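Caspase-3 (Porites astreoides, PDB 6WI4) probably cleaves proteins after aspartate residues as a cysteine protease of the caspase family, with a likely part in coral apoptosis. Local coordinates at residues A42-F47 against V54-N59. Residues are numbered along the deposited sequence; the frame is centred on the assembly and turned at random.
Sequences ALAKLF and VRIYNN
Asn-58 OD1 accepts hydrogen bonds from Arg-40 NH2 and Asn-18 ND2, tying the end of the strand whose Val-54 and Ile-56 pack against Ala-44 and Phe-47 to the helix and to the neighbouring strand. No hydrogen bond joins 42-47 to 54-59 themselves; their contact is apolar. Val-54, branched at CB as suits a strand, sets its methyls against two helix residues about one turn apart. CG2 lies 3.7 Å from Phe-47 CB and 4.0 Å from Ala-44 O, while CG1, anti to the backbone N (chi1 176°), faces Ala-44 CB at 4.2 Å. The Phe-47 side chain meets the strand through its CB methylene, and Val-54 CG2 also reaches Phe-47 C (3.9 Å); the ring turns away to fill the core on Ala-14, Ile-84 and Ser-86. The small Ala-44 lets the helix lie close, and its CB receives the tip of Ile-56, CD1, at 3.7 Å. An extended outer torsion (chi2 172°) carries that methyl to the helix from an otherwise exposed residue. The axes of 42-47 and 54-58 run nearly antiparallel, at 167°, and come within 9.1 Å. Since strand 53-58 pairs in parallel with strand 13-18, the helix is the connection of a beta-alpha-beta crossover, here at one edge of the caspase fold's central six-stranded sheet.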
ATOM      1  N   ALA A  42      -4.672   8.111   8.389  1.00  9.60           N
ATOM      2  CA  ALA A  42      -3.233   8.243   8.571  1.00 10.68           C
ATOM      3  C   ALA A  42      -2.505   8.315   7.231  1.00 10.44           C
ATOM      4  O   ALA A  42      -1.578   9.114   7.065  1.00 10.97           O
ATOM      5  CB  ALA A  42      -2.703   7.076   9.408  1.00 10.22           C
ATOM      6  N   LEU A  43      -2.898   7.482   6.265  1.00  9.48           N
ATOM      7  CA  LEU A  43      -2.246   7.532   4.957  1.00  9.12           C
ATOM      8  C   LEU A  43      -2.526   8.843   4.252  1.00  8.79           C
ATOM      9  O   LEU A  43      -1.651   9.381   3.564  1.00 10.84           O
ATOM     10  CB  LEU A  43      -2.718   6.381   4.075  1.00 10.82           C
ATOM     11  CG  LEU A  43      -2.102   5.022   4.344  1.00 13.17           C
ATOM     12  CD1 LEU A  43      -2.639   4.045   3.309  1.00 12.48           C
ATOM     13  CD2 LEU A  43      -0.573   5.078   4.290  1.00 12.24           C
ATOM     14  N   ALA A  44      -3.758   9.350   4.369  1.00  8.79           N
ATOM     15  CA  ALA A  44      -4.086  10.609   3.713  1.00  9.62           C
ATOM     16  C   ALA A  44      -3.236  11.742   4.273  1.00 10.50           C
ATOM     17  O   ALA A  44      -2.696  12.557   3.517  1.00 11.64           O
ATOM     18  CB  ALA A  44      -5.576  10.904   3.868  1.00 10.39           C
ATOM     19  N   LYS A  45      -3.076  11.776   5.597  1.00  9.68           N
ATOM     20  CA  LYS A  45      -2.244  12.786   6.237  1.00 11.83           C
ATOM     21  C   LYS A  45      -0.790  12.654   5.790  1.00 10.37           C
ATOM     22  O   LYS A  45      -0.139  13.651   5.442  1.00 12.60           O
ATOM     23  CB  LYS A  45      -2.376  12.647   7.756  1.00 13.00           C
ATOM     24  CG  LYS A  45      -1.552  13.629   8.561  1.00 17.52           C
ATOM     25  CD  LYS A  45      -1.767  13.446  10.067  1.00 19.27           C
ATOM     26  CE  LYS A  45      -0.783  14.313  10.850  1.00 20.34           C
ATOM     27  NZ  LYS A  45      -0.971  14.162  12.316  1.00 34.08           N
ATOM     28  N   LEU A  46      -0.286  11.419   5.729  1.00  9.98           N
ATOM     29  CA  LEU A  46       1.095  11.189   5.325  1.00 10.87           C
ATOM     30  C   LEU A  46       1.329  11.581   3.870  1.00  9.96           C
ATOM     31  O   LEU A  46       2.289  12.289   3.553  1.00 11.11           O
ATOM     32  CB  LEU A  46       1.454   9.719   5.543  1.00 10.09           C
ATOM     33  CG  LEU A  46       2.805   9.313   4.966  1.00 11.86           C
ATOM     34  CD1 LEU A  46       3.944  10.074   5.650  1.00 14.68           C
ATOM     35  CD2 LEU A  46       3.013   7.807   5.071  1.00 12.62           C
ATOM     36  N   PHE A  47       0.466  11.117   2.963  1.00 10.40           N
ATOM     37  CA  PHE A  47       0.692  11.395   1.549  1.00  8.10           C
ATOM     38  C   PHE A  47       0.549  12.884   1.238  1.00  9.55           C
ATOM     39  O   PHE A  47       1.270  13.401   0.383  1.00 11.75           O
ATOM     40  CB  PHE A  47      -0.266  10.563   0.691  1.00  9.16           C
ATOM     41  CG  PHE A  47      -0.015   9.067   0.756  1.00 10.03           C
ATOM     42  CD1 PHE A  47       1.223   8.553   1.113  1.00 10.86           C
ATOM     43  CD2 PHE A  47      -1.040   8.183   0.443  1.00 10.73           C
ATOM     44  CE1 PHE A  47       1.438   7.179   1.167  1.00 13.09           C
ATOM     45  CE2 PHE A  47      -0.837   6.822   0.482  1.00 10.58           C
ATOM     46  CZ  PHE A  47       0.412   6.313   0.847  1.00 10.45           C
ATOM     47  N   VAL A  54      -3.972  13.908  -2.934  1.00 12.22           N
ATOM     48  CA  VAL A  54      -4.538  12.675  -2.390  1.00  9.37           C
ATOM     49  C   VAL A  54      -5.983  12.521  -2.840  1.00 12.21           C
ATOM     50  O   VAL A  54      -6.789  13.451  -2.705  1.00 12.67           O
ATOM     51  CB  VAL A  54      -4.442  12.669  -0.859  1.00 10.48           C
ATOM     52  CG1 VAL A  54      -5.114  11.439  -0.286  1.00 14.79           C
ATOM     53  CG2 VAL A  54      -2.985  12.740  -0.448  1.00 14.23           C
ATOM     54  N   ARG A  55      -6.310  11.344  -3.374  1.00 10.68           N
ATOM     55  CA  ARG A  55      -7.662  11.020  -3.816  1.00 11.43           C
ATOM     56  C   ARG A  55      -8.138   9.807  -3.030  1.00  9.80           C
ATOM     57  O   ARG A  55      -7.478   8.761  -3.043  1.00 12.59           O
ATOM     58  CB  ARG A  55      -7.688  10.752  -5.324  1.00 14.08           C
ATOM     59  CG  ARG A  55      -6.839  11.714  -6.141  1.00 18.12           C
ATOM     60  CD  ARG A  55      -7.577  12.973  -6.543  1.00 26.83           C
ATOM     61  NE  ARG A  55      -6.742  13.861  -7.363  1.00 28.59           N
ATOM     62  CZ  ARG A  55      -6.530  13.717  -8.673  1.00 29.41           C
ATOM     63  NH1 ARG A  55      -7.098  12.725  -9.346  1.00 28.54           N
ATOM     64  NH2 ARG A  55      -5.755  14.577  -9.324  1.00 26.67           N
ATOM     65  N   ILE A  56      -9.266   9.942  -2.337  1.00  8.36           N
ATOM     66  CA  ILE A  56      -9.733   8.952  -1.368  1.00  9.15           C
ATOM     67  C   ILE A  56     -11.066   8.389  -1.830  1.00 11.73           C
ATOM     68  O   ILE A  56     -11.988   9.148  -2.152  1.00 12.41           O
ATOM     69  CB  ILE A  56      -9.863   9.552   0.044  1.00 10.71           C
ATOM     70  CG1 ILE A  56      -8.538  10.171   0.480  1.00 13.80           C
ATOM     71  CG2 ILE A  56     -10.319   8.478   1.038  1.00 15.17           C
ATOM     72  CD1 ILE A  56      -8.623  10.947   1.775  1.00 14.67           C
ATOM     73  N   TYR A  57     -11.173   7.060  -1.835  1.00 11.14           N
ATOM     74  CA  TYR A  57     -12.395   6.348  -2.175  1.00 10.80           C
ATOM     75  C   TYR A  57     -12.691   5.314  -1.103  1.00 13.91           C
ATOM     76  O   TYR A  57     -11.771   4.660  -0.598  1.00 14.03           O
ATOM     77  CB  TYR A  57     -12.269   5.644  -3.531  1.00 10.68           C
ATOM     78  CG  TYR A  57     -12.181   6.576  -4.724  1.00 13.03           C
ATOM     79  CD1 TYR A  57     -10.957   7.060  -5.187  1.00 15.03           C
ATOM     80  CD2 TYR A  57     -13.327   6.952  -5.400  1.00 17.55           C
ATOM     81  CE1 TYR A  57     -10.902   7.916  -6.299  1.00 14.37           C
ATOM     82  CE2 TYR A  57     -13.283   7.787  -6.496  1.00 22.18           C
ATOM     83  CZ  TYR A  57     -12.080   8.265  -6.941  1.00 21.06           C
ATOM     84  OH  TYR A  57     -12.097   9.099  -8.043  1.00 25.50           O
ATOM     85  N   ASN A  58     -13.968   5.153  -0.758  1.00 10.57           N
ATOM     86  CA  ASN A  58     -14.386   4.183   0.247  1.00 11.72           C
ATOM     87  C   ASN A  58     -15.336   3.153  -0.349  1.00 12.44           C
ATOM     88  O   ASN A  58     -16.211   3.498  -1.144  1.00 14.61           O
ATOM     89  CB  ASN A  58     -15.072   4.875   1.429  1.00 11.27           C
ATOM     90  CG  ASN A  58     -14.164   5.869   2.128  1.00 13.93           C
ATOM     91  OD1 ASN A  58     -13.261   5.477   2.862  1.00 13.59           O
ATOM     92  ND2 ASN A  58     -14.403   7.158   1.907  1.00 14.94           N
ATOM     93  N   ASN A  59     -15.171   1.891   0.059  1.00 13.43           N
ATOM     94  CA  ASN A  59     -16.092   0.797  -0.283  1.00 10.58           C
ATOM     95  C   ASN A  59     -16.365   0.723  -1.788  1.00 14.60           C
ATOM     96  O   ASN A  59     -17.489   0.921  -2.261  1.00 15.45           O
ATOM     97  CB  ASN A  59     -17.401   0.939   0.504  1.00 10.95           C
ATOM     98  CG  ASN A  59     -17.225   0.674   1.983  1.00 14.60           C
ATOM     99  OD1 ASN A  59     -16.247   0.064   2.413  1.00 13.24           O
ATOM    100  ND2 ASN A  59     -18.189   1.125   2.777  1.00 23.44           N
TER